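GH127 beta-L-arabinofuranoside (Geobacillus stearothermophilus, PDB 4QK0) is a family 127 glycoside hydrolase that probably cleaves beta-L-arabinofuranosides, releasing L-arabinose from the non-reducing ends of its substrates. Local coordinates at residues K301-I306 with E317-D322; V263-R268 with Y331-A336; I599-D604 with T620-F625. One frame throughout, in Å; residues are numbered along the deposited sequence.

Interaction 1: residues K301-I306 with E317-D322; sequences KRQMYI and ESFTFD
R302, on helix 286-302, forms a salt bridge with D322, and its neighbour Q303 fills the angle between F319 and the backbone beyond it. The contact ties the C-terminal end region of that helix to the segment around strand 318-319, within the catalytic domain and next to the second subunit. The arginine is extended from CG to NE, which carries its CD to 3.1 Å from D322 OD2 and leaves NH1 to close the bridge. NH1 bonds OD2 at 2.9 Å with an N-H...O angle of 166°. The acceptor lies almost exactly in the guanidinium plane, yet the donor reaches OD2 on its anti side, 32° out of the carboxylate plane. The two flat groups therefore stand perpendicular, joined by one N-H rather than by a two-pronged, coplanar pairing. The other carboxylate oxygen, OD1, accepts from N298 ND2.

Q303 places CG anti to its carbonyl carbon (chi1 -60°) and runs extended beyond it. Its CB lies 3.9 Å from F319 CD1, and OE1 comes to 3.5 Å from F319 CB, the amide steeply inclined to the ring. A water accepts from T320 N at 2.9 Å and sits beside OE1, though its modelled distance there is doubtfully short. NE2 donates to N298 OD1 and A262 O, which fixes the amide's rotation. F321, whose CB points away from residues 301-306, meets W388 of the second subunit edge-to-face. The chemistry is thus graded: an ion pair reaching the surface through R302, and beside it a buried amide whose NH2 is satisfied by N298 and A262.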
loop_
_atom_site.group_PDB
_atom_site.type_symbol
_atom_site.label_atom_id
_atom_site.label_comp_id
_atom_site.label_asym_id
_atom_site.label_seq_id
_atom_site.Cartn_x
_atom_site.Cartn_y
_atom_site.Cartn_z
ATOM N N LYS A 301 -4.540 -0.352 22.594
ATOM C CA LYS A 301 -5.921 -0.111 22.265
ATOM C C LYS A 301 -6.142 0.627 20.915
ATOM O O LYS A 301 -7.280 0.850 20.513
ATOM C CB LYS A 301 -6.594 0.655 23.378
ATOM C CG LYS A 301 -6.644 -0.260 24.612
ATOM C CD LYS A 301 -7.840 -0.165 25.559
ATOM C CE LYS A 301 -7.674 -1.178 26.707
ATOM N NZ LYS A 301 -6.490 -0.849 27.571
ATOM N N ARG A 302 -5.076 1.086 20.280
ATOM C CA ARG A 302 -5.241 1.797 19.014
ATOM C C ARG A 302 -4.303 1.395 17.941
ATOM O O ARG A 302 -4.626 1.652 16.816
ATOM C CB ARG A 302 -5.175 3.299 19.238
ATOM C CG ARG A 302 -6.214 3.716 20.235
ATOM C CD ARG A 302 -6.435 5.171 20.241
ATOM N NE ARG A 302 -7.629 5.519 20.998
ATOM C CZ ARG A 302 -8.181 6.729 20.964
ATOM N NH1 ARG A 302 -7.665 7.677 20.184
ATOM N NH2 ARG A 302 -9.266 6.984 21.680
ATOM N N GLN A 303 -3.146 0.810 18.257
ATOM C CA GLN A 303 -2.137 0.529 17.216
ATOM C C GLN A 303 -1.550 -0.865 17.287
ATOM O O GLN A 303 -0.392 -1.068 16.993
ATOM C CB GLN A 303 -1.039 1.553 17.201
ATOM C CG GLN A 303 -1.551 2.970 16.939
ATOM C CD GLN A 303 -0.398 3.903 16.615
ATOM O OE1 GLN A 303 0.217 3.818 15.554
ATOM N NE2 GLN A 303 -0.022 4.746 17.587
HETATM N N MSE A 304 -2.374 -1.832 17.630
HETATM C CA MSE A 304 -1.952 -3.188 17.745
HETATM C C MSE A 304 -2.872 -4.096 16.979
HETATM O O MSE A 304 -4.074 -3.962 17.072
HETATM C CB MSE A 304 -1.988 -3.624 19.221
HETATM C CG MSE A 304 -1.462 -5.006 19.409
HETATM SE SE MSE A 304 -1.612 -5.678 21.286
HETATM C CE MSE A 304 -3.508 -5.859 21.424
ATOM N N TYR A 305 -2.291 -5.080 16.268
ATOM C CA TYR A 305 -3.068 -6.082 15.526
ATOM C C TYR A 305 -3.593 -7.151 16.455
ATOM O O TYR A 305 -3.030 -7.415 17.506
ATOM C CB TYR A 305 -2.172 -6.707 14.436
ATOM C CG TYR A 305 -1.860 -5.751 13.248
ATOM C CD1 TYR A 305 -2.752 -5.614 12.204
ATOM C CD2 TYR A 305 -0.698 -5.042 13.197
ATOM C CE1 TYR A 305 -2.493 -4.771 11.136
ATOM C CE2 TYR A 305 -0.437 -4.190 12.142
ATOM C CZ TYR A 305 -1.348 -4.079 11.082
ATOM O OH TYR A 305 -1.087 -3.179 10.033
ATOM N N ILE A 306 -4.594 -7.876 16.015
ATOM C CA ILE A 306 -5.192 -8.855 16.856
ATOM C C ILE A 306 -4.196 -9.991 17.215
ATOM O O ILE A 306 -4.380 -10.660 18.200
ATOM C CB ILE A 306 -6.486 -9.403 16.249
ATOM C CG1 ILE A 306 -7.273 -10.213 17.269
ATOM C CG2 ILE A 306 -6.180 -10.217 15.000
ATOM C CD1 ILE A 306 -8.623 -10.709 16.795
ATOM N N GLU A 317 9.376 0.724 9.104
ATOM C CA GLU A 317 8.964 -0.386 9.955
ATOM C C GLU A 317 8.279 0.150 11.199
ATOM O O GLU A 317 8.639 -0.176 12.319
ATOM C CB GLU A 317 10.172 -1.252 10.305
ATOM C CG GLU A 317 11.081 -1.507 9.100
ATOM C CD GLU A 317 12.358 -2.224 9.493
ATOM O OE1 GLU A 317 12.515 -3.415 9.213
ATOM O OE2 GLU A 317 13.191 -1.581 10.126
ATOM N N SER A 318 7.241 0.948 10.973
ATOM C CA SER A 318 6.806 1.887 11.952
ATOM C C SER A 318 5.324 1.864 12.264
ATOM O O SER A 318 4.472 1.328 11.515
ATOM C CB SER A 318 7.217 3.284 11.463
ATOM O OG SER A 318 6.663 3.516 10.191
ATOM N N PHE A 319 5.031 2.457 13.420
ATOM C CA PHE A 319 3.716 2.914 13.721
ATOM C C PHE A 319 3.302 3.969 12.714
ATOM O O PHE A 319 4.114 4.757 12.200
ATOM C CB PHE A 319 3.684 3.528 15.099
ATOM C CG PHE A 319 3.848 2.520 16.226
ATOM C CD1 PHE A 319 2.834 1.669 16.557
ATOM C CD2 PHE A 319 5.045 2.422 16.916
ATOM C CE1 PHE A 319 2.974 0.749 17.589
ATOM C CE2 PHE A 319 5.203 1.483 17.949
ATOM C CZ PHE A 319 4.178 0.642 18.287
ATOM N N THR A 320 2.006 3.997 12.442
ATOM C CA THR A 320 1.400 5.123 11.750
ATOM C C THR A 320 0.579 5.922 12.756
ATOM O O THR A 320 1.054 6.928 13.280
ATOM C CB THR A 320 0.561 4.672 10.547
ATOM O OG1 THR A 320 -0.405 3.679 10.932
ATOM C CG2 THR A 320 1.499 4.079 9.527
ATOM N N PHE A 321 -0.698 5.582 12.918
ATOM C CA PHE A 321 -1.561 6.376 13.786
ATOM C C PHE A 321 -2.730 5.544 14.219
ATOM O O PHE A 321 -2.997 4.435 13.683
ATOM C CB PHE A 321 -1.983 7.711 13.080
ATOM C CG PHE A 321 -2.727 7.499 11.790
ATOM C CD1 PHE A 321 -4.121 7.319 11.798
ATOM C CD2 PHE A 321 -2.049 7.373 10.592
ATOM C CE1 PHE A 321 -4.823 7.044 10.625
ATOM C CE2 PHE A 321 -2.751 7.114 9.400
ATOM C CZ PHE A 321 -4.142 6.957 9.440
ATOM N N ASP A 322 -3.515 6.100 15.124
ATOM C CA ASP A 322 -4.641 5.356 15.687
ATOM C C ASP A 322 -5.564 4.697 14.672
ATOM O O ASP A 322 -6.057 5.329 13.747
ATOM C CB ASP A 322 -5.468 6.281 16.555
ATOM C CG ASP A 322 -4.679 6.795 17.792
ATOM O OD1 ASP A 322 -3.472 6.458 17.967
ATOM O OD2 ASP A 322 -5.282 7.567 18.561
HETATM O O HOH W 1 0.442 2.062 13.899
#

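Interaction 2: residues V263-R268 with Y331-A336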
loop_
_atom_site.group_PDB
_atom_site.type_symbol
_atom_site.label_atom_id
_atom_site.label_comp_id
_atom_site.label_asym_id
_atom_site.label_seq_id
_atom_site.Cartn_x
_atom_site.Cartn_y
_atom_site.Cartn_z
ATOM N N VAL A 263 4.882 6.390 17.932
ATOM C CA VAL A 263 5.301 6.813 16.602
ATOM C C VAL A 263 6.624 6.145 16.270
ATOM O O VAL A 263 7.350 5.681 17.163
ATOM C CB VAL A 263 5.486 8.334 16.503
ATOM C CG1 VAL A 263 4.192 9.058 16.867
ATOM C CG2 VAL A 263 6.594 8.820 17.410
ATOM N N GLY A 264 6.965 6.160 14.995
ATOM C CA GLY A 264 8.253 5.754 14.521
ATOM C C GLY A 264 8.436 4.266 14.471
ATOM O O GLY A 264 7.495 3.505 14.476
ATOM N N HIS A 265 9.701 3.875 14.406
ATOM C CA HIS A 265 10.095 2.471 14.301
ATOM C C HIS A 265 9.622 1.708 15.529
ATOM O O HIS A 265 9.901 2.130 16.662
ATOM C CB HIS A 265 11.634 2.438 14.198
ATOM C CG HIS A 265 12.181 1.108 13.853
ATOM N ND1 HIS A 265 12.385 0.124 14.792
ATOM C CD2 HIS A 265 12.552 0.578 12.661
ATOM C CE1 HIS A 265 12.834 -0.963 14.189
ATOM N NE2 HIS A 265 12.935 -0.713 12.896
ATOM N N ALA A 266 8.948 0.575 15.318
ATOM C CA ALA A 266 8.253 -0.083 16.363
ATOM C C ALA A 266 9.145 -0.765 17.383
ATOM O O ALA A 266 8.832 -0.701 18.561
ATOM C CB ALA A 266 7.256 -1.073 15.836
ATOM N N VAL A 267 10.220 -1.434 16.947
ATOM C CA VAL A 267 11.099 -2.100 17.888
ATOM C C VAL A 267 11.813 -1.066 18.758
ATOM O O VAL A 267 11.892 -1.214 19.977
ATOM C CB VAL A 267 12.155 -2.968 17.188
ATOM C CG1 VAL A 267 12.943 -3.733 18.212
ATOM C CG2 VAL A 267 11.499 -3.984 16.227
ATOM N N ARG A 268 12.311 -0.023 18.137
ATOM C CA ARG A 268 12.934 1.075 18.831
ATOM C C ARG A 268 11.986 1.603 19.917
ATOM O O ARG A 268 12.376 1.765 21.098
ATOM C CB ARG A 268 13.276 2.204 17.889
ATOM C CG ARG A 268 14.541 1.989 17.094
ATOM C CD ARG A 268 14.822 3.161 16.129
ATOM N NE ARG A 268 16.114 3.060 15.470
ATOM C CZ ARG A 268 16.407 2.195 14.501
ATOM N NH1 ARG A 268 15.497 1.370 14.047
ATOM N NH2 ARG A 268 17.638 2.133 14.029
ATOM N N TYR A 331 3.204 -4.472 8.715
ATOM C CA TYR A 331 4.592 -4.883 8.865
ATOM C C TYR A 331 4.693 -5.911 9.990
ATOM O O TYR A 331 5.109 -7.055 9.760
ATOM C CB TYR A 331 5.470 -3.697 9.066
ATOM C CG TYR A 331 6.883 -3.972 8.643
ATOM C CD1 TYR A 331 7.255 -3.994 7.302
ATOM C CD2 TYR A 331 7.865 -4.189 9.581
ATOM C CE1 TYR A 331 8.577 -4.247 6.924
ATOM C CE2 TYR A 331 9.169 -4.423 9.220
ATOM C CZ TYR A 331 9.525 -4.468 7.896
ATOM O OH TYR A 331 10.861 -4.663 7.565
ATOM N N ALA A 332 4.306 -5.542 11.208
ATOM C CA ALA A 332 4.182 -6.527 12.321
ATOM C C ALA A 332 5.412 -7.444 12.428
ATOM O O ALA A 332 5.320 -8.659 12.414
ATOM C CB ALA A 332 2.937 -7.328 12.184
ATOM N N GLU A 333 6.557 -6.805 12.449
ATOM C CA GLU A 333 7.864 -7.466 12.517
ATOM C C GLU A 333 7.934 -8.391 13.736
ATOM O O GLU A 333 7.423 -8.069 14.824
ATOM C CB GLU A 333 8.908 -6.388 12.641
ATOM C CG GLU A 333 10.325 -6.795 12.539
ATOM C CD GLU A 333 11.302 -5.614 12.688
ATOM O OE1 GLU A 333 12.454 -5.954 12.908
ATOM O OE2 GLU A 333 10.994 -4.397 12.552
ATOM N N THR A 334 8.510 -9.558 13.519
ATOM C CA THR A 334 8.698 -10.539 14.556
ATOM C C THR A 334 9.353 -9.893 15.789
ATOM O O THR A 334 8.841 -10.042 16.879
ATOM C CB THR A 334 9.550 -11.735 14.025
ATOM O OG1 THR A 334 8.906 -12.325 12.882
ATOM C CG2 THR A 334 9.680 -12.792 15.085
ATOM N N CYS A 335 10.425 -9.147 15.573
ATOM C CA CYS A 335 11.150 -8.499 16.640
ATOM C C CYS A 335 10.293 -7.496 17.441
ATOM O O CYS A 335 10.513 -7.310 18.628
ATOM C CB CYS A 335 12.395 -7.812 16.105
ATOM S SG CYS A 335 13.682 -8.997 15.776
ATOM N N ALA A 336 9.291 -6.893 16.806
ATOM C CA ALA A 336 8.468 -5.915 17.501
ATOM C C ALA A 336 7.525 -6.627 18.434
ATOM O O ALA A 336 7.197 -6.096 19.481
ATOM C CB ALA A 336 7.679 -5.062 16.531
#
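V267 and A336 meet where two helices, 266-283 and 334-350, bring their N-terminal turns together, in what is probably the (alpha/alpha)6-barrel catalytic domain expected of this six-hairpin clan. One methyl does most of the touching. V267 CG2 is 3.7 Å from A336 N, with the CB atoms of C335 and A336 close beyond it, so it rests against the first turn of the opposing helix. With CG1 anti to the backbone N (chi1 -174°), CG2 is the branch left to face that turn. A266 CB adds a second apolar touch, 4.1 Å from A336 CB.

E333, the N-cap residue of helix 334-350, covers the same methyl with its carboxylate: its fully extended chain sets OE2 3.7 Å from V267 CG2. H265 is the N-cap residue of the other helix, and its ring stands almost perpendicular to that carboxylate without bonding to it; NE2 is engaged by E317 OE2 instead. C335 forms a disulfide with C412 in another crystal of this protein, but not here.

Outside this shell, Q251 NE2 bonds the carbonyl oxygens of V263 and H265, and Y249 packs on the H265 ring. The imidazole is positioned on its other nitrogen by a weak, straight capping bond from R268 N to H265 ND1 (3.3 Å, 174°), while R268 NH1 lies 3.2 Å above the ring plane, over its centre.

Interaction 3: residues I599-D604 with T620-F625; sequences IAERVD and TYKVPF
A600 pairs with V623, and R602 with Y621, as the two hydrogen-bonded pairs of an antiparallel ladder in the sheet of the C-terminal family 127 domain, with I599-P624, E601-K622 and V603-T620 as the alternating non-hydrogen-bonded pairs. A600 N donates to V623 O at 2.8 Å, and V623 N returns a nearly straight bond to A600 O (2.7 Å, 172°). In the next ring of bonds R602 N reaches Y621 O at 2.9 Å and Y621 N reaches R602 O at 2.8 Å. All four backbone N-H groups and carbonyls of these pairs are thus satisfied between the strands.

T620 adds a side-chain hydroxyl: OG1 lies within reach of both E601 OE1 (3.0 Å) and R602 O (3.2 Å), two acceptors around one hydroxyl. On the opposite face of the sheet the R602 and Y621 side chains run alongside each other in the same direction. Y621 has CG between its backbone N and carbonyl carbon (chi1 64°), which folds the ring under R602; CB of R602 makes an off-centre CH-pi contact, 4.2 Å from the ring centroid. The guanidinium passes beyond the ring, where both terminal nitrogens are satisfied: NH2 by the carbonyl of N566, in helix 563-566, and NH1 by that of N569, just after it.

Over residues 599-603 and 620-625 the strand directions differ by 136°, a marked twist away from strict antiparallel. Strand 593-603 lies between 620-629 and 574-586, bonding the latter through E601 and F574, while 620-629 continues the sheet to 557-562; V603 packs on P541 of the second subunit.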
loop_
_atom_site.group_PDB
_atom_site.type_symbol
_atom_site.label_atom_id
_atom_site.label_comp_id
_atom_site.label_asym_id
_atom_site.label_seq_id
_atom_site.Cartn_x
_atom_site.Cartn_y
_atom_site.Cartn_z
ATOM N N ILE A 599 -19.592 -23.653 8.329
ATOM C CA ILE A 599 -20.138 -23.512 6.970
ATOM C C ILE A 599 -20.081 -22.047 6.631
ATOM O O ILE A 599 -20.714 -21.275 7.283
ATOM C CB ILE A 599 -21.627 -24.001 6.865
ATOM C CG1 ILE A 599 -21.768 -25.486 7.247
ATOM C CG2 ILE A 599 -22.213 -23.829 5.443
ATOM C CD1 ILE A 599 -20.918 -26.432 6.428
ATOM N N ALA A 600 -19.377 -21.694 5.579
ATOM C CA ALA A 600 -19.403 -20.345 5.051
ATOM C C ALA A 600 -20.079 -20.292 3.661
ATOM O O ALA A 600 -20.588 -21.296 3.166
ATOM C CB ALA A 600 -17.977 -19.832 4.955
ATOM N N GLU A 601 -20.064 -19.113 3.064
ATOM C CA GLU A 601 -20.635 -18.866 1.757
ATOM C C GLU A 601 -19.630 -18.220 0.837
ATOM O O GLU A 601 -18.888 -17.345 1.256
ATOM C CB GLU A 601 -21.795 -17.896 1.875
ATOM C CG GLU A 601 -22.998 -18.461 2.556
ATOM C CD GLU A 601 -24.186 -17.491 2.572
ATOM O OE1 GLU A 601 -24.198 -16.502 1.784
ATOM O OE2 GLU A 601 -25.094 -17.725 3.393
ATOM N N ARG A 602 -19.640 -18.652 -0.421
ATOM C CA ARG A 602 -18.917 -18.012 -1.496
ATOM C C ARG A 602 -19.852 -17.481 -2.587
ATOM O O ARG A 602 -20.900 -18.038 -2.868
ATOM C CB ARG A 602 -18.005 -18.991 -2.163
ATOM C CG ARG A 602 -16.936 -19.591 -1.290
ATOM C CD ARG A 602 -15.940 -20.234 -2.206
ATOM N NE ARG A 602 -14.682 -20.581 -1.569
ATOM C CZ ARG A 602 -13.610 -19.798 -1.539
ATOM N NH1 ARG A 602 -13.638 -18.552 -1.997
ATOM N NH2 ARG A 602 -12.512 -20.247 -0.990
ATOM N N VAL A 603 -19.438 -16.403 -3.213
ATOM C CA VAL A 603 -20.113 -15.937 -4.409
ATOM C C VAL A 603 -19.725 -16.834 -5.571
ATOM O O VAL A 603 -18.559 -17.159 -5.754
ATOM C CB VAL A 603 -19.752 -14.465 -4.704
ATOM C CG1 VAL A 603 -20.330 -13.996 -6.027
ATOM C CG2 VAL A 603 -20.277 -13.605 -3.556
ATOM N N ASP A 604 -20.708 -17.181 -6.374
ATOM C CA ASP A 604 -20.509 -18.044 -7.541
ATOM C C ASP A 604 -19.901 -17.275 -8.711
ATOM O O ASP A 604 -20.500 -16.344 -9.230
ATOM C CB ASP A 604 -21.854 -18.657 -7.931
ATOM C CG ASP A 604 -21.742 -19.820 -8.918
ATOM O OD1 ASP A 604 -20.703 -20.037 -9.580
ATOM O OD2 ASP A 604 -22.749 -20.545 -9.008
ATOM N N THR A 620 -24.957 -16.855 -4.288
ATOM C CA THR A 620 -24.054 -17.377 -3.275
ATOM C C THR A 620 -24.283 -18.874 -3.073
ATOM O O THR A 620 -25.426 -19.319 -3.152
ATOM C CB THR A 620 -24.317 -16.606 -1.974
ATOM O OG1 THR A 620 -23.295 -16.878 -1.039
ATOM C CG2 THR A 620 -25.659 -16.955 -1.351
ATOM N N TYR A 621 -23.231 -19.664 -2.841
ATOM C CA TYR A 621 -23.401 -21.074 -2.417
ATOM C C TYR A 621 -22.619 -21.394 -1.123
ATOM O O TYR A 621 -21.667 -20.701 -0.787
ATOM C CB TYR A 621 -22.992 -22.051 -3.528
ATOM C CG TYR A 621 -21.514 -21.997 -3.898
ATOM C CD1 TYR A 621 -21.032 -20.970 -4.672
ATOM C CD2 TYR A 621 -20.614 -22.957 -3.457
ATOM C CE1 TYR A 621 -19.705 -20.870 -4.986
ATOM C CE2 TYR A 621 -19.265 -22.882 -3.802
ATOM C CZ TYR A 621 -18.829 -21.824 -4.573
ATOM O OH TYR A 621 -17.526 -21.666 -4.948
ATOM N N LYS A 622 -23.028 -22.454 -0.421
ATOM C CA LYS A 622 -22.459 -22.861 0.859
ATOM C C LYS A 622 -21.242 -23.737 0.731
ATOM O O LYS A 622 -21.184 -24.597 -0.135
ATOM C CB LYS A 622 -23.504 -23.591 1.693
ATOM C CG LYS A 622 -24.483 -22.596 2.259
ATOM C CD LYS A 622 -25.795 -23.188 2.674
ATOM C CE LYS A 622 -26.492 -22.292 3.699
ATOM N NZ LYS A 622 -27.667 -23.015 4.253
ATOM N N VAL A 623 -20.248 -23.494 1.569
ATOM C CA VAL A 623 -19.055 -24.323 1.558
ATOM C C VAL A 623 -18.673 -24.627 3.008
ATOM O O VAL A 623 -18.839 -23.792 3.861
ATOM C CB VAL A 623 -17.860 -23.664 0.808
ATOM C CG1 VAL A 623 -18.172 -23.442 -0.642
ATOM C CG2 VAL A 623 -17.456 -22.346 1.420
ATOM N N PRO A 624 -18.142 -25.824 3.276
ATOM C CA PRO A 624 -17.471 -26.045 4.552
ATOM C C PRO A 624 -16.186 -25.201 4.614
ATOM O O PRO A 624 -15.605 -24.930 3.553
ATOM C CB PRO A 624 -17.075 -27.533 4.481
ATOM C CG PRO A 624 -16.817 -27.761 3.006
ATOM C CD PRO A 624 -17.804 -26.866 2.273
ATOM N N PHE A 625 -15.775 -24.734 5.807
ATOM C CA PHE A 625 -14.416 -24.155 5.973
ATOM C C PHE A 625 -13.710 -24.734 7.145
ATOM O O PHE A 625 -14.332 -25.170 8.098
ATOM C CB PHE A 625 -14.400 -22.631 6.143
ATOM C CG PHE A 625 -14.829 -22.169 7.488
ATOM C CD1 PHE A 625 -13.925 -21.948 8.541
ATOM C CD2 PHE A 625 -16.159 -21.917 7.703
ATOM C CE1 PHE A 625 -14.376 -21.491 9.786
ATOM C CE2 PHE A 625 -16.600 -21.477 8.936
ATOM C CZ PHE A 625 -15.711 -21.249 9.963
#

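Interactions 1 and 2 belong to the catalytic domain and touch, with centres about 10 Å apart; interaction 1 is nested in the chain loop that interaction 2 closes. They share the short pairing of strands 264-265 and 318-319, where F319 N probably bonds G264 O, and E317 further meets Y331. Interaction 2 is wholly buried and meets through methyl and carboxylate packing. Interaction 1 is partly buried, its amide inside and its ion pair nearer the surface, and F321 also reaches the second subunit. Interaction 3, in the C-terminal domain and about 32 and 37 Å from the others between centres, is a peripheral sheet contact carried chiefly by backbone hydrogen bonds.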